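PDB 1ATG: periplasmic molybdate-binding protein from Azotobacter vinelandii, which binds molybdate or tungstate in the periplasm, in a pocket between its two domains, and probably delivers the oxyanion to an ABC transporter. Local coordinates for residues Asn9-Leu14 and Val29-Gly34; Leu2-Ala7 and Glu207-Trp212; Asn50-Phe53 and Ser59-Lys62. All coordinates share one frame; numbering follows the deposited sequence.

Contact 1 of 3, residues Asn9-Leu14 and Val29-Gly34; sequences NFLGTL and VVISSG. With WO4 (tungstate(VI)ion), chain B.
I31 pushes its branched side chain from strand 29-34 against L11 and L14, one turn apart along the start of helix 11-25. This is the tight part. The CG2 methyl of I31 lies 3.6 Å from CD1 of L11, the two side chains crossing at a slant, and 3.8 Å from CD2 of L14. L14 and I31 meet tip to tip: I31 CG1 stands beside its own backbone N (chi1 -60°), bringing I31 CD1 to 3.9 Å from L14 CG. With an alanine in place of I31, the CG2 and CD1 methyls are gone, and a gap would probably open beside both leucines. Toward exposed S33 the contact thins to OG lying 3.8 Å from CD2 of L11. N9, just before the helix, turns to the tungstate instead: its backbone N (2.9 Å) and side-chain ND2 (2.8 Å) both donate to O2 of the ion, while OD1 accepts from Q192 NE2 and bonds to Y227 OH, fixing which way the amide faces. Mainly apolar contacts, with no hydrogen bond between the two segments, thus join helix and strand within this beta-alpha-beta unit, and neutral N-H groups at its pocket end take the anion's oxygen.

Contact 2 of 3, residues Leu2-Ala7 and Glu207-Trp212; sequences LKVVTA and EQFMSW. With WO4 (tungstate(VI)ion), chain B.
L2 and F209 make the closer of two apolar contacts between strand 2-7 and helix 203-212, two elements that are far apart in sequence. CD2 of L2 is the atom that touches: it sits 3.6 Å from CB of F209 and 3.8 Å from CD2 of the same residue, so one methyl touches CB and the near end of the ring, CG and CD2. The two side chains cross at a slant. With CG of F209 swung opposite the backbone N (chi1 -177°), the ring leaves the helix in the direction of the strand. V4 adds a looser touch farther out on the ring, its CG2 4.3 Å from CE2 of F209. Both methyls approach the ring obliquely, and no hydrogen bond crosses between the segments.

One side-chain hydrogen bond lies at the pocket end of the strand. There the hydroxyl of T6 donates from OG1 to the carbonyl O of A7 over 2.9 Å, with the donor tilted 23° from the carbonyl plane. A7 itself meets the tungstate by van der Waals contact, CB lying 3.4 Å from O2 of the ion.

F21 of helix 11-25 meets the F209 ring edge-to-face, and F53 of strand 51-53 touches F209 as well as V4. Strand 2-7 runs parallel between strands 29-34 and 51-53, with helix 203-212 packed beside helix 11-25 against the sheet.

Contact 3 of 3, residues Asn50-Phe53 and Ser59-Lys62; sequences NVFF and SPEK
F52 reaches from strand 51-53 to the beginning of helix 58-65 and meets S59 and P60 chiefly through CE2. All of the contact between the two segments is van der Waals in kind. CB of S59 comes up to the edge of the F52 ring, near its plane, at 4.1 Å from CE2. The ring gets there because CG of F52 lies opposite the backbone N (chi1 170°), which sends it out from the strand toward the helix. P60 comes in obliquely, its CG 4.5 Å from CE2 of F52, a looser apolar touch.

The setting is a strand, a short loop and a helix in the solute-binding protein fold, with F52 buried between the sheet and its helices: V39 and I43 of helix 36-44 pack on the same side chain, as does V5 of the adjacent strand. The F52 side chain lies about 7 Å from the bound tungstate, measured between nearest atoms.

The backbone N of S59 is hydrogen-bonded to OD1 of D56 in the loop leading into the helix, and K62 makes a cation-pi contact with Y40. At the other end of the strand, OD1 of N50 accepts from the backbone N of K3.

In the fold
From the N terminus, strand 2-7 supplies the first half of contact 2, whose partner helix arrives only some 200 residues later. Inside that long loop contact 1 closes first, joining helix 11-25 to strand 29-34 over a short span. Contact 3 follows in series and is also nested within contact 2, linking strand 51-53 to helix 58-65. Strand 2-7 lies between strands 29-34 and 51-53 in one sheet: V30 N to L2 O and K3 O to N50 N are probable hydrogen bonds joining it to either side. F53 of contact 3 also touches F10 and L14 of contact 1, while contacts 1 and 2 both reach the tungstate.

Contact 1 of 3, residues Asn9-Leu14 and Val29-Gly34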
loop_
_atom_site.group_PDB
_atom_site.type_symbol
_atom_site.label_atom_id
_atom_site.label_comp_id
_atom_site.label_asym_id
_atom_site.label_seq_id
_atom_site.Cartn_x
_atom_site.Cartn_y
_atom_site.Cartn_z
ATOM N N ASN A 9 -2.849 -1.523 -0.748
ATOM C CA ASN A 9 -1.846 -1.284 -1.783
ATOM C C ASN A 9 -1.230 -2.566 -2.328
ATOM O O ASN A 9 -0.821 -2.599 -3.491
ATOM C CB ASN A 9 -0.705 -0.411 -1.254
ATOM C CG ASN A 9 0.307 -1.151 -0.412
ATOM O OD1 ASN A 9 1.360 -1.638 -0.869
ATOM N ND2 ASN A 9 -0.020 -1.275 0.883
ATOM N N PHE A 10 -1.061 -3.558 -1.446
ATOM C CA PHE A 10 -0.296 -4.757 -1.729
ATOM C C PHE A 10 -1.138 -5.910 -2.216
ATOM O O PHE A 10 -0.611 -7.008 -2.467
ATOM C CB PHE A 10 0.454 -5.145 -0.441
ATOM C CG PHE A 10 1.627 -6.081 -0.588
ATOM C CD1 PHE A 10 2.719 -5.752 -1.364
ATOM C CD2 PHE A 10 1.625 -7.296 0.089
ATOM C CE1 PHE A 10 3.803 -6.619 -1.456
ATOM C CE2 PHE A 10 2.703 -8.172 -0.018
ATOM C CZ PHE A 10 3.776 -7.820 -0.803
ATOM N N LEU A 11 -2.443 -5.694 -2.404
ATOM C CA LEU A 11 -3.315 -6.794 -2.797
ATOM C C LEU A 11 -2.897 -7.499 -4.072
ATOM O O LEU A 11 -2.755 -8.732 -4.095
ATOM C CB LEU A 11 -4.756 -6.287 -2.946
ATOM C CG LEU A 11 -5.790 -7.329 -3.398
ATOM C CD1 LEU A 11 -5.870 -8.513 -2.444
ATOM C CD2 LEU A 11 -7.158 -6.659 -3.505
ATOM N N GLY A 12 -2.712 -6.769 -5.162
ATOM C CA GLY A 12 -2.362 -7.375 -6.439
ATOM C C GLY A 12 -1.025 -8.101 -6.354
ATOM O O GLY A 12 -0.844 -9.191 -6.917
ATOM N N THR A 13 -0.064 -7.526 -5.643
ATOM C CA THR A 13 1.246 -8.160 -5.467
ATOM C C THR A 13 1.133 -9.412 -4.618
ATOM O O THR A 13 1.730 -10.452 -4.943
ATOM C CB THR A 13 2.247 -7.159 -4.884
ATOM O OG1 THR A 13 2.254 -5.956 -5.661
ATOM C CG2 THR A 13 3.648 -7.763 -4.883
ATOM N N LEU A 14 0.327 -9.358 -3.559
ATOM C CA LEU A 14 0.132 -10.542 -2.726
ATOM C C LEU A 14 -0.569 -11.640 -3.521
ATOM O O LEU A 14 -0.261 -12.821 -3.299
ATOM C CB LEU A 14 -0.667 -10.182 -1.475
ATOM C CG LEU A 14 -0.916 -11.364 -0.531
ATOM C CD1 LEU A 14 0.378 -12.020 -0.055
ATOM C CD2 LEU A 14 -1.733 -10.903 0.671
ATOM N N VAL A 29 -3.360 -19.923 -0.025
ATOM C CA VAL A 29 -3.557 -18.853 0.951
ATOM C C VAL A 29 -4.915 -18.206 0.692
ATOM O O VAL A 29 -5.307 -18.118 -0.466
ATOM C CB VAL A 29 -2.426 -17.822 0.809
ATOM C CG1 VAL A 29 -2.753 -16.488 1.460
ATOM C CG2 VAL A 29 -1.127 -18.388 1.376
ATOM N N VAL A 30 -5.590 -17.777 1.744
ATOM C CA VAL A 30 -6.845 -17.047 1.626
ATOM C C VAL A 30 -6.515 -15.585 1.931
ATOM O O VAL A 30 -6.072 -15.295 3.033
ATOM C CB VAL A 30 -7.917 -17.552 2.601
ATOM C CG1 VAL A 30 -9.184 -16.719 2.509
ATOM C CG2 VAL A 30 -8.228 -19.010 2.279
ATOM N N ILE A 31 -6.699 -14.713 0.952
ATOM C CA ILE A 31 -6.367 -13.304 1.093
ATOM C C ILE A 31 -7.581 -12.447 1.439
ATOM O O ILE A 31 -8.624 -12.573 0.802
ATOM C CB ILE A 31 -5.756 -12.752 -0.220
ATOM C CG1 ILE A 31 -4.470 -13.502 -0.591
ATOM C CG2 ILE A 31 -5.465 -11.257 -0.124
ATOM C CD1 ILE A 31 -3.954 -13.247 -1.985
ATOM N N SER A 32 -7.386 -11.542 2.376
ATOM C CA SER A 32 -8.348 -10.506 2.699
ATOM C C SER A 32 -7.600 -9.162 2.620
ATOM O O SER A 32 -6.362 -9.155 2.736
ATOM C CB SER A 32 -8.950 -10.641 4.088
ATOM O OG SER A 32 -9.610 -11.889 4.226
ATOM N N SER A 33 -8.330 -8.063 2.475
ATOM C CA SER A 33 -7.636 -6.774 2.384
ATOM C C SER A 33 -8.464 -5.623 2.929
ATOM O O SER A 33 -9.708 -5.734 2.978
ATOM C CB SER A 33 -7.251 -6.512 0.929
ATOM O OG SER A 33 -8.397 -6.351 0.121
ATOM N N GLY A 34 -7.783 -4.575 3.332
ATOM C CA GLY A 34 -8.456 -3.364 3.806
ATOM C C GLY A 34 -7.376 -2.331 4.088
ATOM O O GLY A 34 -6.181 -2.626 3.877
HETATM W W WO4 B . -3.271 1.331 2.415
HETATM O O1 WO4 B . -4.904 1.418 1.720
HETATM O O2 WO4 B . -2.279 0.221 1.534
HETATM O O3 WO4 B . -2.478 2.909 2.372
HETATM O O4 WO4 B . -3.326 0.805 4.105
#

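Contact 2 of 3, residues Leu2-Ala7 and Glu207-Trp212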
loop_
_atom_site.group_PDB
_atom_site.type_symbol
_atom_site.label_atom_id
_atom_site.label_comp_id
_atom_site.label_asym_id
_atom_site.label_seq_id
_atom_site.Cartn_x
_atom_site.Cartn_y
_atom_site.Cartn_z
ATOM N N LEU A 2 -3.571 -20.933 5.204
ATOM C CA LEU A 2 -3.135 -19.680 5.800
ATOM C C LEU A 2 -4.087 -18.536 5.447
ATOM O O LEU A 2 -4.439 -18.384 4.282
ATOM C CB LEU A 2 -1.715 -19.362 5.320
ATOM C CG LEU A 2 -0.860 -18.421 6.160
ATOM C CD1 LEU A 2 -0.490 -19.064 7.484
ATOM C CD2 LEU A 2 0.390 -18.013 5.383
ATOM N N LYS A 3 -4.472 -17.783 6.469
ATOM C CA LYS A 3 -5.349 -16.629 6.255
ATOM C C LYS A 3 -4.500 -15.365 6.388
ATOM O O LYS A 3 -3.974 -15.085 7.449
ATOM C CB LYS A 3 -6.501 -16.628 7.257
ATOM C CG LYS A 3 -7.373 -17.877 7.144
ATOM C CD LYS A 3 -8.270 -18.048 8.362
ATOM C CE LYS A 3 -7.493 -18.471 9.595
ATOM N NZ LYS A 3 -8.341 -18.493 10.822
ATOM N N VAL A 4 -4.329 -14.687 5.247
ATOM C CA VAL A 4 -3.481 -13.502 5.196
ATOM C C VAL A 4 -4.291 -12.247 4.865
ATOM O O VAL A 4 -5.040 -12.261 3.899
ATOM C CB VAL A 4 -2.391 -13.693 4.121
ATOM C CG1 VAL A 4 -1.484 -12.477 3.999
ATOM C CG2 VAL A 4 -1.545 -14.926 4.437
ATOM N N VAL A 5 -4.089 -11.227 5.672
ATOM C CA VAL A 5 -4.759 -9.943 5.457
ATOM C C VAL A 5 -3.706 -8.909 5.072
ATOM O O VAL A 5 -2.623 -8.852 5.640
ATOM C CB VAL A 5 -5.575 -9.505 6.679
ATOM C CG1 VAL A 5 -4.687 -9.258 7.882
ATOM C CG2 VAL A 5 -6.429 -8.282 6.347
ATOM N N THR A 6 -4.045 -8.110 4.068
ATOM C CA THR A 6 -3.112 -7.108 3.577
ATOM C C THR A 6 -3.730 -5.728 3.447
ATOM O O THR A 6 -4.886 -5.563 3.071
ATOM C CB THR A 6 -2.519 -7.533 2.224
ATOM O OG1 THR A 6 -1.525 -6.575 1.810
ATOM C CG2 THR A 6 -3.546 -7.621 1.101
ATOM N N ALA A 7 -2.901 -4.731 3.700
ATOM C CA ALA A 7 -3.191 -3.345 3.325
ATOM C C ALA A 7 -3.503 -3.384 1.836
ATOM O O ALA A 7 -2.848 -4.093 1.051
ATOM C CB ALA A 7 -1.976 -2.491 3.616
ATOM N N GLU A 207 5.204 -19.072 9.691
ATOM C CA GLU A 207 6.641 -18.847 9.695
ATOM C C GLU A 207 7.268 -19.255 8.369
ATOM O O GLU A 207 8.163 -18.563 7.871
ATOM C CB GLU A 207 7.283 -19.564 10.887
ATOM C CG GLU A 207 6.886 -18.925 12.208
ATOM C CD GLU A 207 7.478 -19.627 13.417
ATOM O OE1 GLU A 207 7.737 -20.844 13.325
ATOM O OE2 GLU A 207 7.669 -18.949 14.449
ATOM N N GLN A 208 6.798 -20.323 7.749
ATOM C CA GLN A 208 7.304 -20.747 6.448
ATOM C C GLN A 208 7.026 -19.666 5.407
ATOM O O GLN A 208 7.907 -19.302 4.632
ATOM C CB GLN A 208 6.693 -22.074 5.997
ATOM C CG GLN A 208 7.213 -22.529 4.641
ATOM C CD GLN A 208 6.635 -23.830 4.148
ATOM O OE1 GLN A 208 6.785 -24.186 2.974
ATOM N NE2 GLN A 208 5.969 -24.571 5.029
ATOM N N PHE A 209 5.787 -19.171 5.377
ATOM C CA PHE A 209 5.427 -18.127 4.409
ATOM C C PHE A 209 6.218 -16.862 4.658
ATOM O O PHE A 209 6.715 -16.229 3.709
ATOM C CB PHE A 209 3.912 -17.891 4.456
ATOM C CG PHE A 209 3.447 -16.877 3.444
ATOM C CD1 PHE A 209 3.557 -17.140 2.091
ATOM C CD2 PHE A 209 2.910 -15.663 3.845
ATOM C CE1 PHE A 209 3.136 -16.214 1.151
ATOM C CE2 PHE A 209 2.493 -14.741 2.901
ATOM C CZ PHE A 209 2.600 -15.004 1.560
ATOM N N MET A 210 6.400 -16.445 5.898
ATOM C CA MET A 210 7.158 -15.252 6.248
ATOM C C MET A 210 8.620 -15.399 5.829
ATOM O O MET A 210 9.236 -14.435 5.366
ATOM C CB MET A 210 7.016 -14.921 7.727
ATOM C CG MET A 210 5.611 -14.464 8.106
ATOM S SD MET A 210 5.187 -12.796 7.570
ATOM C CE MET A 210 5.733 -11.885 9.020
ATOM N N SER A 211 9.176 -16.606 5.965
ATOM C CA SER A 211 10.536 -16.876 5.517
ATOM C C SER A 211 10.616 -16.807 3.993
ATOM O O SER A 211 11.506 -16.182 3.423
ATOM C CB SER A 211 11.031 -18.247 5.989
ATOM O OG SER A 211 12.263 -18.583 5.360
ATOM N N TRP A 212 9.639 -17.393 3.321
ATOM C CA TRP A 212 9.563 -17.395 1.871
ATOM C C TRP A 212 9.472 -15.976 1.307
ATOM O O TRP A 212 10.072 -15.634 0.291
ATOM C CB TRP A 212 8.356 -18.221 1.408
ATOM C CG TRP A 212 8.247 -18.288 -0.087
ATOM C CD1 TRP A 212 8.882 -19.150 -0.935
ATOM C CD2 TRP A 212 7.427 -17.448 -0.906
ATOM N NE1 TRP A 212 8.530 -18.873 -2.230
ATOM C CE2 TRP A 212 7.625 -17.835 -2.240
ATOM C CE3 TRP A 212 6.547 -16.384 -0.639
ATOM C CZ2 TRP A 212 6.987 -17.216 -3.304
ATOM C CZ3 TRP A 212 5.903 -15.784 -1.704
ATOM C CH2 TRP A 212 6.122 -16.189 -3.019
HETATM W W WO4 B . -3.271 1.331 2.415
HETATM O O1 WO4 B . -4.904 1.418 1.720
HETATM O O2 WO4 B . -2.279 0.221 1.534
HETATM O O3 WO4 B . -2.478 2.909 2.372
HETATM O O4 WO4 B . -3.326 0.805 4.105
#

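Contact 3 of 3, residues Asn50-Phe53 and Ser59-Lys62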
loop_
_atom_site.group_PDB
_atom_site.type_symbol
_atom_site.label_atom_id
_atom_site.label_comp_id
_atom_site.label_asym_id
_atom_site.label_seq_id
_atom_site.Cartn_x
_atom_site.Cartn_y
_atom_site.Cartn_z
ATOM N N ASN A 50 -3.785 -15.055 10.208
ATOM C CA ASN A 50 -2.498 -15.617 10.581
ATOM C C ASN A 50 -1.349 -14.636 10.379
ATOM O O ASN A 50 -0.400 -14.589 11.148
ATOM C CB ASN A 50 -2.220 -16.879 9.749
ATOM C CG ASN A 50 -3.283 -17.938 10.030
ATOM O OD1 ASN A 50 -3.909 -18.453 9.128
ATOM N ND2 ASN A 50 -3.443 -18.209 11.316
ATOM N N VAL A 51 -1.432 -13.863 9.286
ATOM C CA VAL A 51 -0.396 -12.924 8.878
ATOM C C VAL A 51 -1.043 -11.596 8.442
ATOM O O VAL A 51 -2.077 -11.624 7.788
ATOM C CB VAL A 51 0.408 -13.481 7.685
ATOM C CG1 VAL A 51 1.389 -12.471 7.097
ATOM C CG2 VAL A 51 1.178 -14.754 8.037
ATOM N N PHE A 52 -0.381 -10.509 8.795
ATOM C CA PHE A 52 -0.822 -9.172 8.425
ATOM C C PHE A 52 0.335 -8.432 7.736
ATOM O O PHE A 52 1.398 -8.278 8.303
ATOM C CB PHE A 52 -1.266 -8.396 9.664
ATOM C CG PHE A 52 -1.529 -6.926 9.523
ATOM C CD1 PHE A 52 -2.128 -6.338 8.418
ATOM C CD2 PHE A 52 -1.175 -6.099 10.578
ATOM C CE1 PHE A 52 -2.344 -4.969 8.379
ATOM C CE2 PHE A 52 -1.404 -4.731 10.540
ATOM C CZ PHE A 52 -1.996 -4.165 9.434
ATOM N N PHE A 53 0.036 -7.937 6.527
ATOM C CA PHE A 53 0.907 -7.051 5.776
ATOM C C PHE A 53 0.347 -5.623 5.892
ATOM O O PHE A 53 -0.719 -5.330 5.335
ATOM C CB PHE A 53 0.969 -7.429 4.299
ATOM C CG PHE A 53 1.690 -8.721 4.050
ATOM C CD1 PHE A 53 3.067 -8.791 4.039
ATOM C CD2 PHE A 53 0.966 -9.882 3.833
ATOM C CE1 PHE A 53 3.731 -9.982 3.829
ATOM C CE2 PHE A 53 1.619 -11.090 3.603
ATOM C CZ PHE A 53 3.001 -11.130 3.603
ATOM N N SER A 59 1.398 0.185 12.673
ATOM C CA SER A 59 0.417 -0.823 13.083
ATOM C C SER A 59 1.095 -2.100 13.531
ATOM O O SER A 59 0.824 -2.551 14.654
ATOM C CB SER A 59 -0.710 -1.015 12.086
ATOM O OG SER A 59 -1.639 0.074 12.226
ATOM N N PRO A 60 2.009 -2.687 12.769
ATOM C CA PRO A 60 2.752 -3.856 13.218
ATOM C C PRO A 60 3.471 -3.594 14.528
ATOM O O PRO A 60 3.478 -4.477 15.412
ATOM C CB PRO A 60 3.725 -4.121 12.066
ATOM C CG PRO A 60 2.938 -3.657 10.877
ATOM C CD PRO A 60 2.325 -2.348 11.357
ATOM N N GLU A 61 4.107 -2.458 14.728
ATOM C CA GLU A 61 4.799 -2.125 15.973
ATOM C C GLU A 61 3.833 -2.081 17.147
ATOM O O GLU A 61 4.125 -2.672 18.209
ATOM C CB GLU A 61 5.513 -0.782 15.867
ATOM C CG GLU A 61 6.771 -0.799 15.024
ATOM C CD GLU A 61 7.301 0.571 14.663
ATOM O OE1 GLU A 61 6.605 1.583 14.878
ATOM O OE2 GLU A 61 8.440 0.642 14.144
ATOM N N LYS A 62 2.669 -1.471 16.987
ATOM C CA LYS A 62 1.661 -1.440 18.045
ATOM C C LYS A 62 1.168 -2.834 18.376
ATOM O O LYS A 62 1.041 -3.173 19.570
ATOM C CB LYS A 62 0.489 -0.542 17.645
ATOM C CG LYS A 62 0.822 0.938 17.670
ATOM C CD LYS A 62 -0.183 1.780 16.909
ATOM C CE LYS A 62 -1.509 1.927 17.631
ATOM N NZ LYS A 62 -2.548 2.527 16.744
#